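Local coordinates for protein ribokinase, putative (Burkholderia thailandensis, PDB 3B1N) that probably phosphorylates nucleosides at the ribose 5'-hydroxyl with ATP as the donor, as a nucleoside kinase of the ribokinase (PfkB) family, at residues C6-Y11 and G47-N52; A10-M15 and A101-T106; R93-T98 and P119-Q124; T249-A254 and A281-H286. All coordinates share one frame; numbering follows the deposited sequence.

Contact 1. Residues C6-Y11 and G47-N52. With MZR (5-hydroxy-1-(beta-D-ribofuranosyl)-1H-imidazole-4-carboxamide), chain F.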
# COMPACT_ATOMS: atom_id res chain seq x y z
N CYS B 6 -22.11 4.58 12.40
CA CYS B 6 -20.96 5.31 12.98
C CYS B 6 -19.67 4.76 12.40
O CYS B 6 -19.42 3.55 12.43
CB CYS B 6 -20.91 5.09 14.46
SG CYS B 6 -22.38 5.65 15.35
N GLY B 7 -18.87 5.61 11.80
CA GLY B 7 -17.60 5.10 11.26
C GLY B 7 -16.95 6.19 10.45
O GLY B 7 -17.42 7.32 10.37
N SER B 8 -15.81 5.83 9.86
CA SER B 8 -15.06 6.81 9.06
C SER B 8 -15.82 7.28 7.83
O SER B 8 -16.61 6.53 7.22
CB SER B 8 -13.73 6.22 8.63
OG SER B 8 -13.93 5.04 7.87
N ILE B 9 -15.53 8.51 7.40
CA ILE B 9 -16.02 9.05 6.13
C ILE B 9 -14.77 9.57 5.45
O ILE B 9 -14.08 10.42 6.03
CB ILE B 9 -17.04 10.20 6.33
CG1 ILE B 9 -18.20 9.74 7.24
CG2 ILE B 9 -17.59 10.56 4.94
CD1 ILE B 9 -19.16 10.89 7.63
N ALA B 10 -14.42 9.00 4.29
CA ALA B 10 -13.05 9.20 3.76
C ALA B 10 -13.03 9.19 2.28
O ALA B 10 -13.96 8.69 1.63
CB ALA B 10 -12.11 8.07 4.33
N TYR B 11 -11.96 9.77 1.72
CA TYR B 11 -11.68 9.62 0.30
C TYR B 11 -10.62 8.55 0.13
O TYR B 11 -9.59 8.57 0.80
CB TYR B 11 -11.14 10.96 -0.23
CG TYR B 11 -12.19 12.04 -0.25
CD1 TYR B 11 -13.33 11.91 -1.05
CD2 TYR B 11 -12.09 13.14 0.58
CE1 TYR B 11 -14.30 12.90 -1.06
CE2 TYR B 11 -13.07 14.14 0.59
CZ TYR B 11 -14.17 14.02 -0.24
OH TYR B 11 -15.13 15.00 -0.28
N GLY B 47 -15.50 6.94 0.10
CA GLY B 47 -15.20 5.79 0.93
C GLY B 47 -15.39 6.11 2.39
O GLY B 47 -16.20 6.96 2.75
N GLY B 48 -14.67 5.37 3.22
CA GLY B 48 -14.88 5.38 4.67
C GLY B 48 -15.97 4.38 5.00
O GLY B 48 -16.95 4.19 4.23
N CYS B 49 -15.81 3.72 6.12
CA CYS B 49 -16.72 2.63 6.48
C CYS B 49 -18.16 3.10 6.65
O CYS B 49 -19.09 2.43 6.20
CB CYS B 49 -16.20 1.97 7.75
SG CYS B 49 -14.55 1.15 7.41
N ALA B 50 -18.36 4.27 7.27
CA ALA B 50 -19.74 4.75 7.42
C ALA B 50 -20.32 5.13 6.08
O ALA B 50 -21.51 4.88 5.85
CB ALA B 50 -19.83 5.94 8.38
N GLY B 51 -19.54 5.74 5.21
CA GLY B 51 -20.07 6.13 3.90
C GLY B 51 -20.46 4.83 3.15
O GLY B 51 -21.54 4.77 2.52
N ASN B 52 -19.57 3.85 3.18
CA ASN B 52 -19.83 2.61 2.42
C ASN B 52 -21.04 1.85 2.92
O ASN B 52 -21.87 1.39 2.13
CB ASN B 52 -18.60 1.70 2.53
CG ASN B 52 -17.33 2.33 1.92
OD1 ASN B 52 -17.37 3.28 1.12
ND2 ASN B 52 -16.20 1.72 2.26
N1 MZR F . -10.03 3.57 10.23
O3 MZR F . -11.81 3.56 8.09
C4 MZR F . -10.69 2.95 7.48
C5 MZR F . -9.43 2.67 8.13
C6 MZR F . -9.08 3.00 9.51
O6 MZR F . -7.91 2.71 9.86
N7 MZR F . -8.70 2.08 7.14
C8 MZR F . -9.46 2.01 6.02
N9 MZR F . -10.70 2.55 6.22
C1' MZR F . -11.80 2.60 5.25
C2' MZR F . -11.49 3.09 3.85
O2' MZR F . -11.77 4.49 3.84
C3' MZR F . -12.41 2.20 2.97
O3' MZR F . -13.40 2.88 2.20
C4' MZR F . -13.05 1.25 3.94
O4' MZR F . -12.16 1.24 5.04
C5' MZR F . -13.17 -0.14 3.34
O5' MZR F . -13.82 -0.96 4.34
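Ser8 meets Gly48 and Cys49 in the nucleoside pocket, where the chain running into strand 10-16 crosses the start of helix 49-59 beneath the bound mizoribine. The serine carries the contact twice over. Its hydroxyl receives the N-H of Cys49, with OG and N 2.9 Å apart, and the same OG lies 2.6 Å from O3 on the mizoribine base; either hydroxyl could be the donor there. A chi1 of 59° tucks OG between the backbone N and carbonyl carbon of Ser8, facing both partners. The carbonyl O of Ser8 takes the N-H of Ala50 in its own plane at 2.9 Å, so hydroxyl and carbonyl of one residue hold the first turn of the helix. Gly48 is the N-cap of that helix and, with Gly47, corresponds to the Gly-Gly pair that in PfkB kinases lies at the sugar site. At a positive phi of 86°, its CA lies against Ile9 CA and Ala10 N. Gly48 N reaches mizoribine O3' at 3.0 Å and, weakly, O2'. Asn52, one turn into the helix, brings ND2 to within 3.0 Å of the same O3', and this amide nitrogen is also bonded to Asp253. In one of its two conformers Cys49 rests SG 3.4 Å from the ribose O4'. Ala10 and Gly47 form an antiparallel hydrogen-bonded pair: Gly47 N reaches Ala10 O at 2.8 Å, and Ala10 N also bonds Gly47 O, but from well above its carbonyl plane. Ala50 CB packs against Gly7 O, and Ile9 turns toward strand 64-71.

Contact 2. Residues A10-M15 and A101-T106; sequences AYDNIM and AQAMIT. With MZR (5-hydroxy-1-(beta-D-ribofuranosyl)-1H-imidazole-4-carboxamide), chain F.
Met15 and Ile105 bury the most surface between these two parallel strands and lie on opposite faces of their sheet. Met15 N gives the shortest of the five backbone bonds, 2.7 Å to Ile105 O, one of a ladder in which Tyr11, Asn13 and Met15 of one strand alternate as partners with Ala101, Ala103 and Ile105 of the other. The Met15 chain bends at chi3 (-80°), folding its CE methyl back over the Ile105 peptide and, in one of two conformers of Met104, to 3.7 Å from that residue's CE. Beside them the second subunit packs on this face, its Ala116 on Met15 and its Met15 on Met104. Asn13, next in buried surface, lies alongside Met104 in that conformer. On the other face Ile105 sets CD1 against the face of the Asp12 carboxylate, 3.7 Å from CG, while Ala103 CB touches OD1 of the same group at 3.4 Å. Asp12 CG stands anti to its own carbonyl carbon (chi1 -69°), which turns the two oxygens toward the ribose hydroxyls: OD1 accepts O2' of mizoribine at 2.7 Å, and OD2 accepts O3' at 2.5 Å. One carboxylate thus grips both, which would restrain the sugar's rotation. One face serves the nucleoside and the other the partner subunit, as in the lid sheets of dimeric ribokinase-family enzymes.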
# COMPACT_ATOMS: atom_id res chain seq x y z
N ALA B 10 -14.42 9.00 4.29
CA ALA B 10 -13.05 9.20 3.76
C ALA B 10 -13.03 9.19 2.28
O ALA B 10 -13.96 8.69 1.63
CB ALA B 10 -12.11 8.07 4.33
N TYR B 11 -11.96 9.77 1.72
CA TYR B 11 -11.68 9.62 0.30
C TYR B 11 -10.62 8.55 0.13
O TYR B 11 -9.59 8.57 0.80
CB TYR B 11 -11.14 10.96 -0.23
CG TYR B 11 -12.19 12.04 -0.25
CD1 TYR B 11 -13.33 11.91 -1.05
CD2 TYR B 11 -12.09 13.14 0.58
CE1 TYR B 11 -14.30 12.90 -1.06
CE2 TYR B 11 -13.07 14.14 0.59
CZ TYR B 11 -14.17 14.02 -0.24
OH TYR B 11 -15.13 15.00 -0.28
N ASP B 12 -10.90 7.62 -0.78
CA ASP B 12 -10.05 6.46 -1.00
C ASP B 12 -9.24 6.58 -2.27
O ASP B 12 -9.79 6.92 -3.32
CB ASP B 12 -10.89 5.17 -1.10
CG ASP B 12 -11.53 4.78 0.20
OD1 ASP B 12 -11.16 5.27 1.28
OD2 ASP B 12 -12.36 3.87 0.14
N ASN B 13 -7.94 6.26 -2.19
CA ASN B 13 -7.11 6.09 -3.40
C ASN B 13 -6.73 4.64 -3.41
O ASN B 13 -6.00 4.19 -2.54
CB ASN B 13 -5.89 7.03 -3.34
CG ASN B 13 -6.31 8.49 -3.67
OD1 ASN B 13 -6.37 9.32 -2.80
ND2 ASN B 13 -6.66 8.74 -4.93
N ILE B 14 -7.34 3.92 -4.36
CA ILE B 14 -7.23 2.47 -4.39
C ILE B 14 -6.29 2.04 -5.52
O ILE B 14 -6.48 2.39 -6.72
CB ILE B 14 -8.59 1.85 -4.59
CG1 ILE B 14 -9.48 2.20 -3.37
CG2 ILE B 14 -8.46 0.30 -4.71
CD1 ILE B 14 -10.96 2.03 -3.65
N MET B 15 -5.30 1.26 -5.11
CA MET B 15 -4.29 0.77 -6.03
C MET B 15 -4.43 -0.73 -6.06
O MET B 15 -4.12 -1.42 -5.07
CB MET B 15 -2.94 1.21 -5.49
CG MET B 15 -2.74 2.75 -5.66
SD MET B 15 -1.60 3.42 -4.45
CE MET B 15 -2.69 3.58 -3.00
N ALA B 101 -10.49 12.66 6.08
CA ALA B 101 -9.72 11.40 6.05
C ALA B 101 -9.41 10.95 4.64
O ALA B 101 -10.22 11.09 3.74
CB ALA B 101 -10.48 10.28 6.79
N GLN B 102 -8.22 10.38 4.46
CA GLN B 102 -7.77 9.89 3.16
C GLN B 102 -7.11 8.53 3.35
O GLN B 102 -6.24 8.37 4.20
CB GLN B 102 -6.79 10.91 2.51
CG GLN B 102 -6.05 10.34 1.34
CD GLN B 102 -6.85 10.35 0.07
OE1 GLN B 102 -7.27 11.42 -0.40
NE2 GLN B 102 -7.03 9.16 -0.53
N ALA B 103 -7.58 7.55 2.60
CA ALA B 103 -6.99 6.20 2.69
C ALA B 103 -6.27 5.90 1.41
O ALA B 103 -6.79 6.12 0.32
CB ALA B 103 -8.12 5.15 2.89
N MET B 104 -5.02 5.44 1.54
CA MET B 104 -4.27 4.97 0.38
C MET B 104 -4.25 3.45 0.52
O MET B 104 -3.63 2.93 1.43
CB MET B 104 -2.85 5.58 0.38
CG MET B 104 -2.80 7.11 0.43
SD MET B 104 -3.14 7.81 -1.21
CE MET B 104 -1.83 7.11 -2.21
N ILE B 105 -5.02 2.78 -0.32
CA ILE B 105 -5.29 1.35 -0.17
C ILE B 105 -4.65 0.53 -1.29
O ILE B 105 -4.95 0.75 -2.44
CB ILE B 105 -6.84 1.14 -0.23
CG1 ILE B 105 -7.53 2.03 0.80
CG2 ILE B 105 -7.23 -0.38 -0.09
CD1 ILE B 105 -9.11 1.99 0.70
N THR B 106 -3.77 -0.41 -0.91
CA THR B 106 -3.27 -1.36 -1.92
C THR B 106 -3.92 -2.71 -1.77
O THR B 106 -3.87 -3.30 -0.69
CB THR B 106 -1.79 -1.46 -1.92
OG1 THR B 106 -1.26 -0.15 -2.08
CG2 THR B 106 -1.40 -2.43 -3.08
N1 MZR F . -10.03 3.57 10.23
O3 MZR F . -11.81 3.56 8.09
C4 MZR F . -10.69 2.95 7.48
C5 MZR F . -9.43 2.67 8.13
C6 MZR F . -9.08 3.00 9.51
O6 MZR F . -7.91 2.71 9.86
N7 MZR F . -8.70 2.08 7.14
C8 MZR F . -9.46 2.01 6.02
N9 MZR F . -10.70 2.55 6.22
C1' MZR F . -11.80 2.60 5.25
C2' MZR F . -11.49 3.09 3.85
O2' MZR F . -11.77 4.49 3.84
C3' MZR F . -12.41 2.20 2.97
O3' MZR F . -13.40 2.88 2.20
C4' MZR F . -13.05 1.25 3.94
O4' MZR F . -12.16 1.24 5.04
C5' MZR F . -13.17 -0.14 3.34
O5' MZR F . -13.82 -0.96 4.34

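Contact 3. Residues R93-T98 and P119-Q124; sequences RVLPDT and PGAMMQ
Leu95 lays its CD1 methyl over the aliphatic root of Gln124 and the methyl of Ala121. CD1 is 3.5 Å from Gln124 CG and 3.8 Å from Ala121 CB, so one branch of the leucine does all its touching across the contact. The two longer side chains cross at about a right angle: the leucine comes in end-on, and the glutamine turns aside at chi2 (-55°), offering its CB and CG while the amide leads off to other partners. OE1 of that amide is hydrogen-bonded to a glycerol, probably from the crystallisation liquor. Thr98 supplies the second point of touch, with CG2 3.7 Å from Ala121 N and 3.8 Å from Ala121 CB. CG2 stands opposite the threonine's backbone N, while OG1 turns back to give its proton to Pro96 O at 2.9 Å, from above that carbonyl's plane. Leu95 to Thr98 form a type II beta turn at the end of strand 88-95, an edge strand of the large sheet, and the chain leads on from it to strand 101-107 of the lid sheet. Across from it, residues 121-123 make a short 3-10 segment in the loop after strand 113-118, with Gly120 entering at positive phi (51°). No hydrogen bond joins the two segments; side-chain carbons meet side-chain carbons and the Ala121 backbone in van der Waals contact, and Ala121, wedged between Leu95 and Thr98, is buried. Its carbonyl O is held by Thr69 of the neighbouring strand 64-71. Met122, on the other side of the 3-10 turn, points away from Leu95 and lines the mizoribine pocket.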
# COMPACT_ATOMS: atom_id res chain seq x y z
N ARG B 93 -20.58 15.89 10.77
CA ARG B 93 -20.05 17.17 11.26
C ARG B 93 -18.85 17.56 10.42
O ARG B 93 -17.98 16.72 10.18
CB ARG B 93 -19.71 17.11 12.75
CG ARG B 93 -19.02 18.37 13.23
CD ARG B 93 -19.54 18.92 14.53
NE ARG B 93 -18.59 19.89 15.09
CZ ARG B 93 -18.44 20.07 16.40
NH1 ARG B 93 -17.57 20.96 16.88
NH2 ARG B 93 -19.20 19.33 17.21
N VAL B 94 -18.82 18.79 9.97
CA VAL B 94 -17.73 19.30 9.14
C VAL B 94 -16.81 20.21 9.96
O VAL B 94 -17.27 21.23 10.49
CB VAL B 94 -18.29 20.06 7.95
CG1 VAL B 94 -17.14 20.62 7.10
CG2 VAL B 94 -19.13 19.11 7.09
N LEU B 95 -15.53 19.88 10.03
CA LEU B 95 -14.59 20.69 10.85
C LEU B 95 -13.87 21.73 10.03
O LEU B 95 -13.30 21.44 8.98
CB LEU B 95 -13.55 19.80 11.50
CG LEU B 95 -14.04 18.54 12.19
CD1 LEU B 95 -12.83 17.74 12.74
CD2 LEU B 95 -15.04 18.90 13.27
N PRO B 96 -13.85 22.99 10.50
CA PRO B 96 -13.25 24.05 9.70
C PRO B 96 -11.76 23.89 9.53
O PRO B 96 -11.09 23.32 10.39
CB PRO B 96 -13.52 25.35 10.52
CG PRO B 96 -14.62 25.00 11.37
CD PRO B 96 -14.62 23.51 11.64
N ASP B 97 -11.28 24.33 8.36
CA ASP B 97 -9.83 24.40 8.10
C ASP B 97 -9.10 23.07 8.32
O ASP B 97 -7.92 23.01 8.75
CB ASP B 97 -9.18 25.53 8.96
CG ASP B 97 -7.77 25.85 8.52
OD1 ASP B 97 -6.87 25.97 9.40
OD2 ASP B 97 -7.56 25.96 7.30
N THR B 98 -9.80 21.99 7.98
CA THR B 98 -9.29 20.62 8.21
C THR B 98 -9.51 19.81 6.93
O THR B 98 -10.50 20.06 6.21
CB THR B 98 -10.06 19.96 9.40
OG1 THR B 98 -9.84 20.74 10.57
CG2 THR B 98 -9.60 18.56 9.72
N PRO B 119 -5.79 10.27 9.02
CA PRO B 119 -7.08 10.47 9.66
C PRO B 119 -7.70 11.81 9.39
O PRO B 119 -8.92 11.85 9.22
CB PRO B 119 -6.82 10.25 11.15
CG PRO B 119 -5.34 10.33 11.28
CD PRO B 119 -4.73 9.95 10.00
N GLY B 120 -6.94 12.90 9.37
CA GLY B 120 -7.56 14.20 9.20
C GLY B 120 -8.70 14.38 10.21
O GLY B 120 -8.58 14.08 11.41
N ALA B 121 -9.83 14.82 9.69
CA ALA B 121 -11.01 15.12 10.51
C ALA B 121 -11.51 13.92 11.31
O ALA B 121 -12.15 14.09 12.35
CB ALA B 121 -12.11 15.67 9.64
N MET B 122 -11.22 12.70 10.87
CA MET B 122 -11.59 11.55 11.63
C MET B 122 -11.03 11.50 13.06
O MET B 122 -11.64 10.91 13.95
CB MET B 122 -11.24 10.26 10.85
CG MET B 122 -11.79 8.97 11.53
SD MET B 122 -11.15 7.43 10.82
CE MET B 122 -9.59 7.24 11.67
N MET B 123 -9.90 12.20 13.27
CA MET B 123 -9.28 12.23 14.61
C MET B 123 -10.22 12.82 15.64
O MET B 123 -10.08 12.54 16.84
CB MET B 123 -7.99 13.05 14.60
CG MET B 123 -6.92 12.50 13.78
SD MET B 123 -5.32 13.26 14.23
CE MET B 123 -5.79 14.50 15.46
N GLN B 124 -11.19 13.63 15.19
CA GLN B 124 -12.14 14.31 16.11
C GLN B 124 -13.52 13.65 16.10
O GLN B 124 -14.49 14.28 16.52
CB GLN B 124 -12.32 15.80 15.77
CG GLN B 124 -11.01 16.55 15.44
CD GLN B 124 -9.99 16.42 16.53
OE1 GLN B 124 -10.33 16.30 17.70
NE2 GLN B 124 -8.70 16.43 16.14

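Contact 4. Residues T249-A254 and A281-H286; sequences TGCGDA and ALKIAH. With ADP (adenosine-5'-diphosphate), chain G; MZR (5-hydroxy-1-(beta-D-ribofuranosyl)-1H-imidazole-4-carboxamide), chain F.
Lys283 lays its aliphatic chain along the start of helix 251-264. Its CB lies 3.9 Å from Ala254 CB, its CD 3.4 Å from Gly250 C, and bends at chi2, chi3 and chi4 curl the chain round Thr249 and Gly250. Cys251 SG touches both Lys283 CE and Ile284 CB, 3.7 Å from the latter. Among the polar contacts, Lys283 NZ makes weak hydrogen bonds to Thr249 O at 3.1 Å and to His286 O, with further bonds to the carbonyls of Asp247 and Gly288, so backbone oxygens surround the buried ammonium group. The ligand contacts lie on the far side of the same helix start. Gly252 N donates to ADP O3B at 2.8 Å, and Asp253 OD2 accepts mizoribine O5' at 2.7 Å, so both ligands are gripped at one helix N-terminus. This is consistent with the anion hole of PfkB kinases, in which the equivalent aspartate is taken to be the base. Ile284 CD1 approaches ADP N6 at the adenine. Helix 269-284 ends here against helix 251-264, while Thr249 packs on strand 101-107 and Asp253 on helix 49-59.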
# COMPACT_ATOMS: atom_id res chain seq x y z
N THR B 249 -12.35 -3.77 -2.43
CA THR B 249 -12.40 -2.77 -1.39
C THR B 249 -13.85 -2.39 -1.09
O THR B 249 -14.56 -1.94 -1.98
CB THR B 249 -11.71 -1.46 -1.82
OG1 THR B 249 -10.39 -1.79 -2.20
CG2 THR B 249 -11.62 -0.48 -0.64
N GLY B 250 -14.26 -2.62 0.17
CA GLY B 250 -15.59 -2.24 0.61
C GLY B 250 -16.53 -3.42 0.55
O GLY B 250 -17.71 -3.23 0.81
N CYS B 251 -16.06 -4.62 0.18
CA CYS B 251 -17.05 -5.76 0.13
C CYS B 251 -17.66 -6.03 1.49
O CYS B 251 -18.91 -6.23 1.57
CB CYS B 251 -16.38 -7.04 -0.32
SG CYS B 251 -16.15 -7.13 -2.11
N GLY B 252 -16.86 -5.97 2.58
CA GLY B 252 -17.41 -6.21 3.91
C GLY B 252 -18.42 -5.10 4.27
O GLY B 252 -19.41 -5.36 4.96
N ASP B 253 -18.17 -3.87 3.85
CA ASP B 253 -19.11 -2.79 4.18
C ASP B 253 -20.43 -2.96 3.43
O ASP B 253 -21.51 -2.68 4.00
CB ASP B 253 -18.45 -1.45 3.82
CG ASP B 253 -17.35 -1.07 4.80
OD1 ASP B 253 -17.31 -1.59 5.93
OD2 ASP B 253 -16.48 -0.28 4.41
N ALA B 254 -20.36 -3.39 2.17
CA ALA B 254 -21.59 -3.65 1.40
C ALA B 254 -22.37 -4.75 2.13
O ALA B 254 -23.61 -4.67 2.30
CB ALA B 254 -21.27 -4.05 -0.04
N ALA B 281 -21.15 -9.32 -3.41
CA ALA B 281 -20.91 -9.70 -4.84
C ALA B 281 -21.24 -8.64 -5.83
O ALA B 281 -20.56 -8.53 -6.87
CB ALA B 281 -21.67 -11.00 -5.17
N LEU B 282 -22.27 -7.84 -5.58
CA LEU B 282 -22.58 -6.77 -6.53
C LEU B 282 -21.52 -5.68 -6.49
O LEU B 282 -21.14 -5.10 -7.49
CB LEU B 282 -23.95 -6.17 -6.24
CG LEU B 282 -25.07 -7.20 -6.29
CD1 LEU B 282 -26.35 -6.57 -5.79
CD2 LEU B 282 -25.23 -7.62 -7.78
N LYS B 283 -21.00 -5.44 -5.29
CA LYS B 283 -19.96 -4.45 -5.10
C LYS B 283 -18.67 -4.80 -5.83
O LYS B 283 -18.06 -3.93 -6.44
CB LYS B 283 -19.69 -4.20 -3.59
CG LYS B 283 -18.90 -2.90 -3.36
CD LYS B 283 -17.60 -3.06 -2.66
CE LYS B 283 -16.56 -3.69 -3.59
NZ LYS B 283 -15.99 -2.74 -4.64
N ILE B 284 -18.25 -6.06 -5.76
CA ILE B 284 -16.88 -6.42 -6.25
C ILE B 284 -16.76 -6.30 -7.77
O ILE B 284 -15.64 -6.20 -8.29
CB ILE B 284 -16.47 -7.80 -5.73
CG1 ILE B 284 -14.93 -7.97 -5.78
CG2 ILE B 284 -17.23 -8.91 -6.53
CD1 ILE B 284 -14.48 -9.23 -5.04
N ALA B 285 -17.91 -6.20 -8.44
CA ALA B 285 -17.95 -6.07 -9.90
C ALA B 285 -17.61 -4.66 -10.41
O ALA B 285 -17.61 -4.42 -11.64
CB ALA B 285 -19.29 -6.55 -10.45
N HIS B 286 -17.32 -3.72 -9.50
CA HIS B 286 -17.06 -2.35 -9.90
C HIS B 286 -15.94 -1.77 -9.05
O HIS B 286 -15.70 -2.22 -7.93
CB HIS B 286 -18.33 -1.49 -9.80
CG HIS B 286 -19.48 -2.05 -10.56
ND1 HIS B 286 -19.73 -1.73 -11.88
CD2 HIS B 286 -20.41 -2.97 -10.20
CE1 HIS B 286 -20.77 -2.42 -12.30
NE2 HIS B 286 -21.22 -3.16 -11.29
PB ADP G . -13.80 -7.41 3.95
O1B ADP G . -12.39 -7.94 4.17
O2B ADP G . -14.36 -6.90 5.24
O3B ADP G . -14.10 -6.48 2.83
PA ADP G . -14.62 -10.06 2.80
O1A ADP G . -13.42 -10.03 1.84
O2A ADP G . -14.76 -11.18 3.78
O3A ADP G . -14.73 -8.77 3.70
O5' ADP G . -15.82 -9.96 1.80
C5' ADP G . -17.12 -9.75 2.38
C4' ADP G . -18.23 -10.47 1.63
O4' ADP G . -18.28 -9.97 0.28
C3' ADP G . -18.03 -12.00 1.50
O3' ADP G . -18.47 -12.68 2.68
C2' ADP G . -18.78 -12.26 0.22
O2' ADP G . -20.19 -12.40 0.49
C1' ADP G . -18.56 -11.03 -0.62
N9 ADP G . -17.36 -11.23 -1.47
C8 ADP G . -16.05 -10.91 -1.22
N7 ADP G . -15.26 -11.31 -2.26
C5 ADP G . -16.04 -11.95 -3.12
C6 ADP G . -15.84 -12.66 -4.38
N6 ADP G . -14.57 -12.71 -4.88
N1 ADP G . -16.88 -13.19 -4.99
C2 ADP G . -18.14 -13.13 -4.48
N3 ADP G . -18.39 -12.48 -3.33
C4 ADP G . -17.42 -11.92 -2.62
N1 MZR F . -10.03 3.57 10.23
O3 MZR F . -11.81 3.56 8.09
C4 MZR F . -10.69 2.95 7.48
C5 MZR F . -9.43 2.67 8.13
C6 MZR F . -9.08 3.00 9.51
O6 MZR F . -7.91 2.71 9.86
N7 MZR F . -8.70 2.08 7.14
C8 MZR F . -9.46 2.01 6.02
N9 MZR F . -10.70 2.55 6.22
C1' MZR F . -11.80 2.60 5.25
C2' MZR F . -11.49 3.09 3.85
O2' MZR F . -11.77 4.49 3.84
C3' MZR F . -12.41 2.20 2.97
O3' MZR F . -13.40 2.88 2.20
C4' MZR F . -13.05 1.25 3.94
O4' MZR F . -12.16 1.24 5.04
C5' MZR F . -13.17 -0.14 3.34
O5' MZR F . -13.82 -0.96 4.34

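Contacts 1, 2 and 4 surround one mizoribine, their centres 11 to 15 Å apart, and contact 3 lies at the surface, its centre about 27 Å from that of contact 4. Contacts 1 and 2 share Ala10 and Tyr11 on strand 10-16, an inner strand of the lid sheet, between strands 45-47 and 101-107. Contact 1 closes before contacts 3 and 4 open, whereas the segments of contacts 2 and 3 alternate along the chain. Contact 3 joins the edge of the large sheet to the loop after the lid, touching contact 1 through Met122 on Ser8. Asn52 and Asp253 link contacts 1 and 4, bringing the ribose site up to the helix start that holds ADP.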